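Local coordinates for extracellular solute-binding protein family 5 (PDB 4ONY), which probably binds peptides or related solutes in the periplasm of Brucella melitensis and hands them to an ABC transporter for import, at residues V468-A471 against Q472-R476; I438-S442 against P443-K447; L137-Y140 against D141-E145. All blocks are in the same frame, centred on the assembly; numbering follows the deposited sequence.

In the fold
Contact 3, on helix 133-146, comes first along the chain, followed by contact 2 at the start of helix 443-458 and contact 1 at the start of helix 470-478. Contacts 1 and 2 are neighbours, their centres about 12 Å apart, near the 462-467 edge of the mixed six-stranded sheet, where strands 435-440 and 462-467 run out into helices. A salt bridge and a probable hydrogen bond join them, making one linked patch where two consecutive strand-to-helix turns meet. Contact 3 lies about 37 Å from contact 1 and about 44 Å from contact 2, centre to centre; it touches neither and stands beside the antiparallel sheet containing strand 158-165.

Contact 1: V468-A471 against Q472-R476; sequences VDDA and QYQQR
Val468 and Gln472 meet where the chain leaves strand 462-467 and winds into helix 470-478. The CG1 methyl of Val468 presses against Gln472 CB at 3.3 Å, a close fit, and lies 3.4 Å from Tyr473 N. It reaches the first turn because CG1 stands opposite the backbone N (chi1 179°), leaving Val468 CG2 to face Arg476 NH1 from 4.0 Å; these two side chains cross at about a right angle. Gln472 then bends sharply at chi2 (90°) and turns its amide back toward the loop. Gln472 OE1 lies 3.5 Å from Asp469 CB, while its NE2 donates to a water that in turn donates to Asp469 OD2. Asp469 occupies the N-cap position, yet its carboxylate takes this water link and makes no capping bond. The helix is instead started by main-chain carbonyls: Asp469 O accepts from Tyr473 N at 2.8 Å, and Asp470 O accepts from Gln474 N. Ala471 O receives Gln475 N at 3.0 Å, and Ala471 CB lies 4.0 Å from the amide oxygen OE1 of Gln472. Gln475 CG also packs 3.4 Å from Ala471 O. The guanidinium of Arg476 is held from outside this turn, by a salt bridge to Glu437 and a bond to Asp481 O. Gln474 OE1 accepts from Arg441. Val468, Tyr473 and Arg476 all pack on Met439, seating this first turn of helix 470-478 against strand 435-440, on the sheet face opposite helix 443-458.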
ATOM      1  N   VAL A 468      -9.666   9.385 -22.344  1.00 24.88           N
ATOM      2  CA  VAL A 468      -9.011  10.687 -22.256  1.00 27.10           C
ATOM      3  C   VAL A 468      -7.537  10.391 -21.899  1.00 26.92           C
ATOM      4  O   VAL A 468      -7.246   9.495 -21.110  1.00 24.79           O
ATOM      5  CB  VAL A 468      -9.736  11.553 -21.196  1.00 28.59           C
ATOM      6  CG1 VAL A 468      -9.108  12.929 -21.018  1.00 30.94           C
ATOM      7  CG2 VAL A 468     -11.195  11.754 -21.575  1.00 29.24           C
ATOM      8  N   ASP A 469      -6.607  11.117 -22.505  1.00 26.86           N
ATOM      9  CA  ASP A 469      -5.203  10.906 -22.223  1.00 26.70           C
ATOM     10  C   ASP A 469      -4.893  11.349 -20.799  1.00 25.40           C
ATOM     11  O   ASP A 469      -5.656  12.105 -20.186  1.00 22.89           O
ATOM     12  CB  ASP A 469      -4.332  11.688 -23.205  1.00 29.73           C
ATOM     13  CG  ASP A 469      -4.359  11.102 -24.610  1.00 32.05           C
ATOM     14  OD1 ASP A 469      -4.326   9.851 -24.724  1.00 34.04           O
ATOM     15  OD2 ASP A 469      -4.394  11.888 -25.584  1.00 31.52           O
ATOM     16  N   ASP A 470      -3.744  10.905 -20.302  1.00 24.69           N
ATOM     17  CA  ASP A 470      -3.425  11.063 -18.892  1.00 25.05           C
ATOM     18  C   ASP A 470      -3.514  12.500 -18.341  1.00 23.02           C
ATOM     19  O   ASP A 470      -4.113  12.723 -17.296  1.00 22.30           O
ATOM     20  CB  ASP A 470      -2.063  10.467 -18.556  1.00 27.17           C
ATOM     21  CG  ASP A 470      -1.788  10.495 -17.058  1.00 30.19           C
ATOM     22  OD1 ASP A 470      -2.574   9.890 -16.277  1.00 32.69           O
ATOM     23  OD2 ASP A 470      -0.844  11.210 -16.639  1.00 32.57           O
ATOM     24  N   ALA A 471      -2.890  13.466 -18.994  1.00 22.43           N
ATOM     25  CA  ALA A 471      -2.904  14.827 -18.465  1.00 21.81           C
ATOM     26  C   ALA A 471      -4.338  15.420 -18.430  1.00 20.90           C
ATOM     27  O   ALA A 471      -4.713  16.067 -17.483  1.00 19.74           O
ATOM     28  CB  ALA A 471      -1.971  15.709 -19.258  1.00 22.60           C
ATOM     29  N   GLN A 472      -5.116  15.210 -19.485  1.00 20.49           N
ATOM     30  CA  GLN A 472      -6.474  15.722 -19.526  1.00 20.57           C
ATOM     31  C   GLN A 472      -7.333  14.971 -18.496  1.00 19.40           C
ATOM     32  O   GLN A 472      -8.218  15.548 -17.899  1.00 18.11           O
ATOM     33  CB  GLN A 472      -7.103  15.581 -20.931  1.00 20.95           C
ATOM     34  CG  GLN A 472      -6.498  16.508 -21.998  1.00 21.86           C
ATOM     35  CD  GLN A 472      -5.323  15.888 -22.743  1.00 21.98           C
ATOM     36  OE1 GLN A 472      -4.582  15.021 -22.232  1.00 21.22           O
ATOM     37  NE2 GLN A 472      -5.134  16.341 -23.966  1.00 22.79           N
ATOM     38  N   TYR A 473      -7.070  13.674 -18.337  1.00 19.53           N
ATOM     39  CA  TYR A 473      -7.778  12.859 -17.331  1.00 19.25           C
ATOM     40  C   TYR A 473      -7.555  13.474 -15.904  1.00 19.29           C
ATOM     41  O   TYR A 473      -8.514  13.710 -15.135  1.00 18.81           O
ATOM     42  CB  TYR A 473      -7.300  11.413 -17.427  1.00 18.43           C
ATOM     43  CG  TYR A 473      -7.987  10.450 -16.516  1.00 18.13           C
ATOM     44  CD1 TYR A 473      -7.606  10.326 -15.175  1.00 17.89           C
ATOM     45  CD2 TYR A 473      -8.981   9.616 -16.993  1.00 17.90           C
ATOM     46  CE1 TYR A 473      -8.230   9.433 -14.333  1.00 17.62           C
ATOM     47  CE2 TYR A 473      -9.599   8.719 -16.151  1.00 17.71           C
ATOM     48  CZ  TYR A 473      -9.242   8.648 -14.825  1.00 17.45           C
ATOM     49  OH  TYR A 473      -9.830   7.731 -13.997  1.00 18.05           O
ATOM     50  N   GLN A 474      -6.307  13.738 -15.562  1.00 20.58           N
ATOM     51  CA  GLN A 474      -5.976  14.349 -14.251  1.00 21.24           C
ATOM     52  C   GLN A 474      -6.570  15.742 -14.077  1.00 19.95           C
ATOM     53  O   GLN A 474      -6.961  16.118 -12.992  1.00 18.13           O
ATOM     54  CB  GLN A 474      -4.472  14.454 -14.053  1.00 24.02           C
ATOM     55  CG  GLN A 474      -3.770  13.132 -13.943  1.00 27.47           C
ATOM     56  CD  GLN A 474      -4.145  12.338 -12.692  1.00 27.81           C
ATOM     57  OE1 GLN A 474      -4.154  11.103 -12.737  1.00 34.55           O
ATOM     58  NE2 GLN A 474      -4.426  13.033 -11.580  1.00 27.88           N
ATOM     59  N   GLN A 475      -6.626  16.522 -15.154  1.00 21.19           N
ATOM     60  CA  GLN A 475      -7.317  17.838 -15.109  1.00 21.36           C
ATOM     61  C   GLN A 475      -8.792  17.655 -14.683  1.00 20.07           C
ATOM     62  O   GLN A 475      -9.317  18.417 -13.858  1.00 19.56           O
ATOM     63  CB  GLN A 475      -7.241  18.591 -16.472  1.00 22.41           C
ATOM     64  CG  GLN A 475      -5.887  19.200 -16.806  1.00 24.49           C
ATOM     65  CD  GLN A 475      -5.843  19.826 -18.218  1.00 25.41           C
ATOM     66  OE1 GLN A 475      -6.705  19.593 -19.055  1.00 27.32           O
ATOM     67  NE2 GLN A 475      -4.813  20.569 -18.482  1.00 27.12           N
ATOM     68  N   ARG A 476      -9.453  16.648 -15.227  1.00 19.30           N
ATOM     69  CA  ARG A 476     -10.865  16.351 -14.867  1.00 19.07           C
ATOM     70  C   ARG A 476     -11.035  15.747 -13.457  1.00 19.51           C
ATOM     71  O   ARG A 476     -12.037  16.018 -12.774  1.00 19.06           O
ATOM     72  CB  ARG A 476     -11.492  15.499 -15.988  1.00 19.55           C
ATOM     73  CG  ARG A 476     -11.710  16.354 -17.256  1.00 20.39           C
ATOM     74  CD  ARG A 476     -12.333  15.626 -18.428  1.00 20.29           C
ATOM     75  NE  ARG A 476     -13.666  15.142 -18.080  1.00 20.16           N
ATOM     76  CZ  ARG A 476     -14.466  14.452 -18.908  1.00 20.60           C
ATOM     77  NH1 ARG A 476     -14.030  14.107 -20.122  1.00 19.55           N
ATOM     78  NH2 ARG A 476     -15.680  14.030 -18.494  1.00 19.98           N
TER
HETATM   79  O   HOH W   1      -3.782  14.515 -25.872  1.00 31.22           O

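Contact 2: I438-S442 against P443-K447; sequences IMTRS and PDEEK
Arg441 N donates to Glu445 OE2 at 2.8 Å, reaching that oxygen from above the carboxylate plane, 50° out of it. A water bound to Met439 O donates to the same OE2, giving it two donors. Glu446 N bonds to Ser442 O at 2.9 Å, and Glu445 N to Ser442 OG at 3.2 Å. The last bond makes Ser442 the N-cap of helix 443-458; its OG sits between the backbone N and carbonyl carbon (chi1 74°), turned toward the first helical turn. A second water accepts from Arg441 NE, lying in the guanidinium plane at its edge, and donates to Glu445 OE1. Arg441 NE and Glu445 OE1 remain 4.0 Å apart, beyond salt-bridge range, while Arg441 NH1 is paired with Asp470. This turn leads from strand 435-440 into the helix of a beta-alpha-beta crossover that returns to the sheet as strand 462-467. Strand and helix segments run nearly antiparallel, at 153°. Glu445, near the helix N-terminus, would probably be stabilised in its charged form there. Its chain stays extended beyond CG, and the Arg441 CG methylene lies 3.2 Å from Glu445 OE2. At the strand end, Thr440 CB packs on Glu445 CB at 3.9 Å, the two side chains running past each other in opposite directions. Thr440 OG1, bonded to Thr467, lies 3.9 Å from Glu446 CG.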
ATOM      1  N   ILE A 438     -18.669   6.948 -18.723  1.00 13.46           N
ATOM      2  CA  ILE A 438     -17.508   6.409 -18.004  1.00 13.72           C
ATOM      3  C   ILE A 438     -16.223   6.959 -18.648  1.00 14.24           C
ATOM      4  O   ILE A 438     -15.943   6.667 -19.837  1.00 14.93           O
ATOM      5  CB  ILE A 438     -17.473   4.880 -18.014  1.00 13.09           C
ATOM      6  CG1 ILE A 438     -18.770   4.307 -17.410  1.00 12.83           C
ATOM      7  CG2 ILE A 438     -16.279   4.384 -17.211  1.00 13.01           C
ATOM      8  CD1 ILE A 438     -18.871   2.796 -17.480  1.00 13.21           C
ATOM      9  N   MET A 439     -15.469   7.764 -17.897  1.00 14.87           N
ATOM     10  CA  MET A 439     -14.206   8.302 -18.376  1.00 15.83           C
ATOM     11  C   MET A 439     -13.118   7.267 -18.062  1.00 16.48           C
ATOM     12  O   MET A 439     -12.887   6.895 -16.867  1.00 15.85           O
ATOM     13  CB  MET A 439     -13.876   9.637 -17.724  1.00 17.23           C
ATOM     14  CG  MET A 439     -12.599  10.303 -18.268  1.00 18.00           C
ATOM     15  SD  MET A 439     -12.245  11.988 -17.647  1.00 21.98           S
ATOM     16  CE  MET A 439     -11.957  11.636 -15.857  1.00 20.00           C
ATOM     17  N   THR A 440     -12.440   6.816 -19.111  1.00 16.99           N
ATOM     18  CA  THR A 440     -11.402   5.779 -18.984  1.00 17.83           C
ATOM     19  C   THR A 440     -10.026   6.275 -19.397  1.00 19.23           C
ATOM     20  O   THR A 440      -9.915   7.186 -20.225  1.00 18.28           O
ATOM     21  CB  THR A 440     -11.727   4.598 -19.871  1.00 18.28           C
ATOM     22  OG1 THR A 440     -11.995   5.054 -21.188  1.00 17.83           O
ATOM     23  CG2 THR A 440     -12.915   3.889 -19.352  1.00 17.96           C
ATOM     24  N   ARG A 441      -8.968   5.700 -18.830  1.00 21.06           N
ATOM     25  CA  ARG A 441      -7.603   6.207 -19.179  1.00 23.92           C
ATOM     26  C   ARG A 441      -6.785   5.325 -20.081  1.00 24.87           C
ATOM     27  O   ARG A 441      -5.682   5.732 -20.437  1.00 25.57           O
ATOM     28  CB  ARG A 441      -6.695   6.512 -17.990  1.00 26.71           C
ATOM     29  CG  ARG A 441      -7.142   6.177 -16.616  1.00 29.09           C
ATOM     30  CD  ARG A 441      -5.901   6.020 -15.741  1.00 32.51           C
ATOM     31  NE  ARG A 441      -6.094   6.524 -14.372  1.00 34.07           N
ATOM     32  CZ  ARG A 441      -5.488   7.600 -13.837  1.00 36.91           C
ATOM     33  NH1 ARG A 441      -4.606   8.363 -14.516  1.00 35.99           N
ATOM     34  NH2 ARG A 441      -5.767   7.921 -12.580  1.00 38.68           N
ATOM     35  N   SER A 442      -7.249   4.113 -20.384  1.00 25.40           N
ATOM     36  CA  SER A 442      -6.406   3.100 -21.042  1.00 26.45           C
ATOM     37  C   SER A 442      -7.240   2.007 -21.681  1.00 27.68           C
ATOM     38  O   SER A 442      -8.423   1.858 -21.359  1.00 22.44           O
ATOM     39  CB  SER A 442      -5.467   2.411 -20.070  1.00 26.56           C
ATOM     40  OG  SER A 442      -6.191   1.502 -19.236  1.00 26.66           O
ATOM     41  N   PRO A 443      -6.610   1.226 -22.585  1.00 29.21           N
ATOM     42  CA  PRO A 443      -7.360   0.150 -23.220  1.00 30.01           C
ATOM     43  C   PRO A 443      -7.820  -0.917 -22.239  1.00 27.20           C
ATOM     44  O   PRO A 443      -8.917  -1.414 -22.392  1.00 26.43           O
ATOM     45  CB  PRO A 443      -6.376  -0.395 -24.250  1.00 31.81           C
ATOM     46  CG  PRO A 443      -5.561   0.819 -24.624  1.00 33.08           C
ATOM     47  CD  PRO A 443      -5.338   1.487 -23.294  1.00 32.35           C
ATOM     48  N   ASP A 444      -7.045  -1.197 -21.198  1.00 27.37           N
ATOM     49  CA  ASP A 444      -7.537  -2.088 -20.145  1.00 27.60           C
ATOM     50  C   ASP A 444      -8.815  -1.553 -19.453  1.00 25.62           C
ATOM     51  O   ASP A 444      -9.745  -2.318 -19.183  1.00 24.20           O
ATOM     52  CB  ASP A 444      -6.483  -2.352 -19.074  1.00 29.12           C
ATOM     53  CG  ASP A 444      -5.446  -3.391 -19.491  1.00 32.14           C
ATOM     54  OD1 ASP A 444      -5.528  -4.006 -20.574  1.00 33.08           O
ATOM     55  OD2 ASP A 444      -4.535  -3.599 -18.686  1.00 33.37           O
ATOM     56  N   GLU A 445      -8.866  -0.253 -19.183  1.00 22.94           N
ATOM     57  CA  GLU A 445     -10.069   0.331 -18.591  1.00 20.56           C
ATOM     58  C   GLU A 445     -11.264   0.281 -19.566  1.00 20.06           C
ATOM     59  O   GLU A 445     -12.401  -0.066 -19.204  1.00 18.51           O
ATOM     60  CB  GLU A 445      -9.790   1.749 -18.104  1.00 20.09           C
ATOM     61  CG  GLU A 445      -8.848   1.807 -16.920  1.00 19.43           C
ATOM     62  CD  GLU A 445      -8.885   3.114 -16.182  1.00 19.63           C
ATOM     63  OE1 GLU A 445      -8.227   3.189 -15.137  1.00 21.45           O
ATOM     64  OE2 GLU A 445      -9.557   4.071 -16.605  1.00 18.21           O
ATOM     65  N   GLU A 446     -11.013   0.569 -20.819  1.00 20.49           N
ATOM     66  CA  GLU A 446     -12.037   0.437 -21.815  1.00 22.02           C
ATOM     67  C   GLU A 446     -12.640  -0.931 -21.905  1.00 20.79           C
ATOM     68  O   GLU A 446     -13.869  -1.051 -22.049  1.00 19.04           O
ATOM     69  CB  GLU A 446     -11.490   0.700 -23.208  1.00 26.14           C
ATOM     70  CG  GLU A 446     -11.770   2.066 -23.696  1.00 30.28           C
ATOM     71  CD  GLU A 446     -11.452   2.130 -25.164  1.00 37.42           C
ATOM     72  OE1 GLU A 446     -12.421   1.990 -25.979  1.00 40.29           O
ATOM     73  OE2 GLU A 446     -10.232   2.247 -25.451  1.00 36.13           O
ATOM     74  N   LYS A 447     -11.788  -1.945 -21.850  1.00 19.86           N
ATOM     75  CA  LYS A 447     -12.266  -3.298 -21.982  1.00 21.15           C
ATOM     76  C   LYS A 447     -13.257  -3.651 -20.872  1.00 19.11           C
ATOM     77  O   LYS A 447     -14.311  -4.221 -21.143  1.00 17.27           O
ATOM     78  CB  LYS A 447     -11.111  -4.269 -21.970  1.00 24.48           C
ATOM     79  CG  LYS A 447     -11.550  -5.702 -22.209  1.00 27.80           C
ATOM     80  CD  LYS A 447     -10.431  -6.682 -21.852  1.00 31.45           C
ATOM     81  CE  LYS A 447      -9.249  -6.593 -22.801  1.00 33.12           C
ATOM     82  NZ  LYS A 447      -8.109  -7.398 -22.269  1.00 35.90           N
TER
HETATM   83  O   HOH W   2     -11.129   5.747 -15.189  1.00 13.18           O
HETATM   84  O   HOH W   3      -8.102   5.043 -13.378  1.00 31.14           O
HETATM   85  O   HOH W   4      -4.174  -0.795 -20.710  1.00 29.37           O

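Contact 3: L137-Y140 against D141-E145; sequences LFTY and DILTE
Helix 133-146 supplies this contact: a run of about two and a half alpha-helical turns, with side chains four residues apart packed along its length. Phe138 and Ile142 lie side by side and point the same way. The Ile142 CG2 methyl sits over one face of the Phe138 ring, 4.2 Å from its centroid and offset toward the rim, a CH-pi contact. Ile142 CD1 lies 3.9 Å from Phe138 CZ. Their backbones are joined by Ile142 N to Phe138 O at 2.8 Å. One step along, Thr139 CG2 meets Leu143 CD1 at 3.7 Å; the other threonine branch, OG1, is bonded to Asp135 O and Leu192 N. Asp141 and Glu145 both bind Arg199, fixing the exposed flank to a residue beyond the helix, whereas the buried Tyr140 ring packs edge-to-face with Phe171 and touches Ile161 of strand 158-165. Tyr140 O takes two donors from Thr144. Thr144 N donates to Tyr140 O at 3.2 Å from above the carbonyl plane, and Thr144 OG1, placed beside the backbone N by chi1 -59°, folds back to donate to Tyr140 O at 2.5 Å, an unusually short and therefore doubtful length.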
ATOM      1  N   LEU A 137      20.660  14.647  15.386  1.00 21.28           N
ATOM      2  CA  LEU A 137      20.288  16.054  15.466  1.00 22.53           C
ATOM      3  C   LEU A 137      20.500  16.722  14.123  1.00 22.21           C
ATOM      4  O   LEU A 137      19.656  17.515  13.670  1.00 22.56           O
ATOM      5  CB  LEU A 137      21.089  16.815  16.556  1.00 23.37           C
ATOM      6  CG  LEU A 137      20.958  16.363  18.012  1.00 24.41           C
ATOM      7  CD1 LEU A 137      21.759  17.264  18.944  1.00 26.06           C
ATOM      8  CD2 LEU A 137      19.509  16.342  18.447  1.00 24.32           C
ATOM      9  N   PHE A 138      21.653  16.435  13.514  1.00 21.84           N
ATOM     10  CA  PHE A 138      21.976  16.968  12.211  1.00 21.18           C
ATOM     11  C   PHE A 138      20.895  16.594  11.200  1.00 20.06           C
ATOM     12  O   PHE A 138      20.470  17.430  10.382  1.00 20.34           O
ATOM     13  CB  PHE A 138      23.331  16.421  11.773  1.00 21.61           C
ATOM     14  CG  PHE A 138      23.595  16.536  10.308  1.00 20.89           C
ATOM     15  CD1 PHE A 138      24.029  17.720   9.763  1.00 21.76           C
ATOM     16  CD2 PHE A 138      23.480  15.435   9.498  1.00 20.73           C
ATOM     17  CE1 PHE A 138      24.304  17.808   8.400  1.00 21.84           C
ATOM     18  CE2 PHE A 138      23.733  15.520   8.131  1.00 20.31           C
ATOM     19  CZ  PHE A 138      24.121  16.701   7.588  1.00 20.63           C
ATOM     20  N   THR A 139      20.462  15.344  11.259  1.00 18.99           N
ATOM     21  CA  THR A 139      19.462  14.805  10.322  1.00 18.10           C
ATOM     22  C   THR A 139      18.184  15.621  10.326  1.00 17.56           C
ATOM     23  O   THR A 139      17.683  15.987   9.260  1.00 16.59           O
ATOM     24  CB  THR A 139      19.124  13.314  10.620  1.00 17.84           C
ATOM     25  OG1 THR A 139      20.288  12.489  10.448  1.00 18.21           O
ATOM     26  CG2 THR A 139      18.050  12.816   9.684  1.00 17.59           C
ATOM     27  N   TYR A 140      17.647  15.913  11.515  1.00 17.85           N
ATOM     28  CA  TYR A 140      16.374  16.684  11.609  1.00 18.63           C
ATOM     29  C   TYR A 140      16.585  18.144  11.183  1.00 19.89           C
ATOM     30  O   TYR A 140      15.692  18.767  10.562  1.00 20.48           O
ATOM     31  CB  TYR A 140      15.702  16.544  12.989  1.00 18.44           C
ATOM     32  CG  TYR A 140      15.087  15.175  13.084  1.00 17.88           C
ATOM     33  CD1 TYR A 140      15.861  14.069  13.353  1.00 17.86           C
ATOM     34  CD2 TYR A 140      13.737  14.975  12.797  1.00 17.92           C
ATOM     35  CE1 TYR A 140      15.318  12.787  13.346  1.00 17.79           C
ATOM     36  CE2 TYR A 140      13.179  13.708  12.790  1.00 17.79           C
ATOM     37  CZ  TYR A 140      13.964  12.602  13.070  1.00 17.75           C
ATOM     38  OH  TYR A 140      13.410  11.313  13.039  1.00 17.66           O
ATOM     39  N   ASP A 141      17.751  18.682  11.513  1.00 20.58           N
ATOM     40  CA  ASP A 141      18.135  20.032  11.050  1.00 22.48           C
ATOM     41  C   ASP A 141      18.136  20.100   9.480  1.00 21.59           C
ATOM     42  O   ASP A 141      17.320  20.831   8.867  1.00 20.77           O
ATOM     43  CB  ASP A 141      19.511  20.388  11.645  1.00 24.32           C
ATOM     44  CG  ASP A 141      20.021  21.753  11.194  1.00 26.87           C
ATOM     45  OD1 ASP A 141      19.245  22.565  10.694  1.00 29.06           O
ATOM     46  OD2 ASP A 141      21.222  21.986  11.313  1.00 29.71           O
ATOM     47  N   ILE A 142      18.973  19.282   8.841  1.00 20.20           N
ATOM     48  CA  ILE A 142      19.136  19.405   7.411  1.00 19.98           C
ATOM     49  C   ILE A 142      17.902  18.995   6.598  1.00 19.85           C
ATOM     50  O   ILE A 142      17.630  19.602   5.583  1.00 19.96           O
ATOM     51  CB  ILE A 142      20.402  18.686   6.894  1.00 20.42           C
ATOM     52  CG1 ILE A 142      20.725  19.154   5.473  1.00 21.12           C
ATOM     53  CG2 ILE A 142      20.254  17.179   6.906  1.00 19.30           C
ATOM     54  CD1 ILE A 142      22.029  18.593   4.939  1.00 21.83           C
ATOM     55  N   LEU A 143      17.154  17.981   7.037  1.00 19.59           N
ATOM     56  CA  LEU A 143      15.964  17.557   6.320  1.00 19.69           C
ATOM     57  C   LEU A 143      14.818  18.553   6.442  1.00 19.67           C
ATOM     58  O   LEU A 143      14.059  18.715   5.500  1.00 18.96           O
ATOM     59  CB  LEU A 143      15.497  16.188   6.775  1.00 19.78           C
ATOM     60  CG  LEU A 143      16.395  15.036   6.372  1.00 20.27           C
ATOM     61  CD1 LEU A 143      15.806  13.758   6.909  1.00 21.18           C
ATOM     62  CD2 LEU A 143      16.457  14.946   4.839  1.00 21.26           C
ATOM     63  N   THR A 144      14.706  19.207   7.587  1.00 19.36           N
ATOM     64  CA  THR A 144      13.778  20.283   7.746  1.00 20.30           C
ATOM     65  C   THR A 144      14.116  21.452   6.802  1.00 21.41           C
ATOM     66  O   THR A 144      13.253  21.978   6.105  1.00 20.52           O
ATOM     67  CB  THR A 144      13.734  20.751   9.210  1.00 21.05           C
ATOM     68  OG1 THR A 144      13.355  19.632  10.042  1.00 21.20           O
ATOM     69  CG2 THR A 144      12.709  21.875   9.376  1.00 21.39           C
ATOM     70  N   GLU A 145      15.384  21.833   6.740  1.00 22.88           N
ATOM     71  CA  GLU A 145      15.784  22.982   5.891  1.00 24.91           C
ATOM     72  C   GLU A 145      15.736  22.631   4.382  1.00 23.42           C
ATOM     73  O   GLU A 145      15.297  23.461   3.548  1.00 22.90           O
ATOM     74  CB  GLU A 145      17.190  23.431   6.289  1.00 28.08           C
ATOM     75  CG  GLU A 145      17.601  24.797   5.728  1.00 34.12           C
ATOM     76  CD  GLU A 145      19.113  25.033   5.545  1.00 37.19           C
ATOM     77  OE1 GLU A 145      19.977  24.452   6.221  1.00 39.87           O
ATOM     78  OE2 GLU A 145      19.439  25.866   4.687  1.00 45.92           O
TER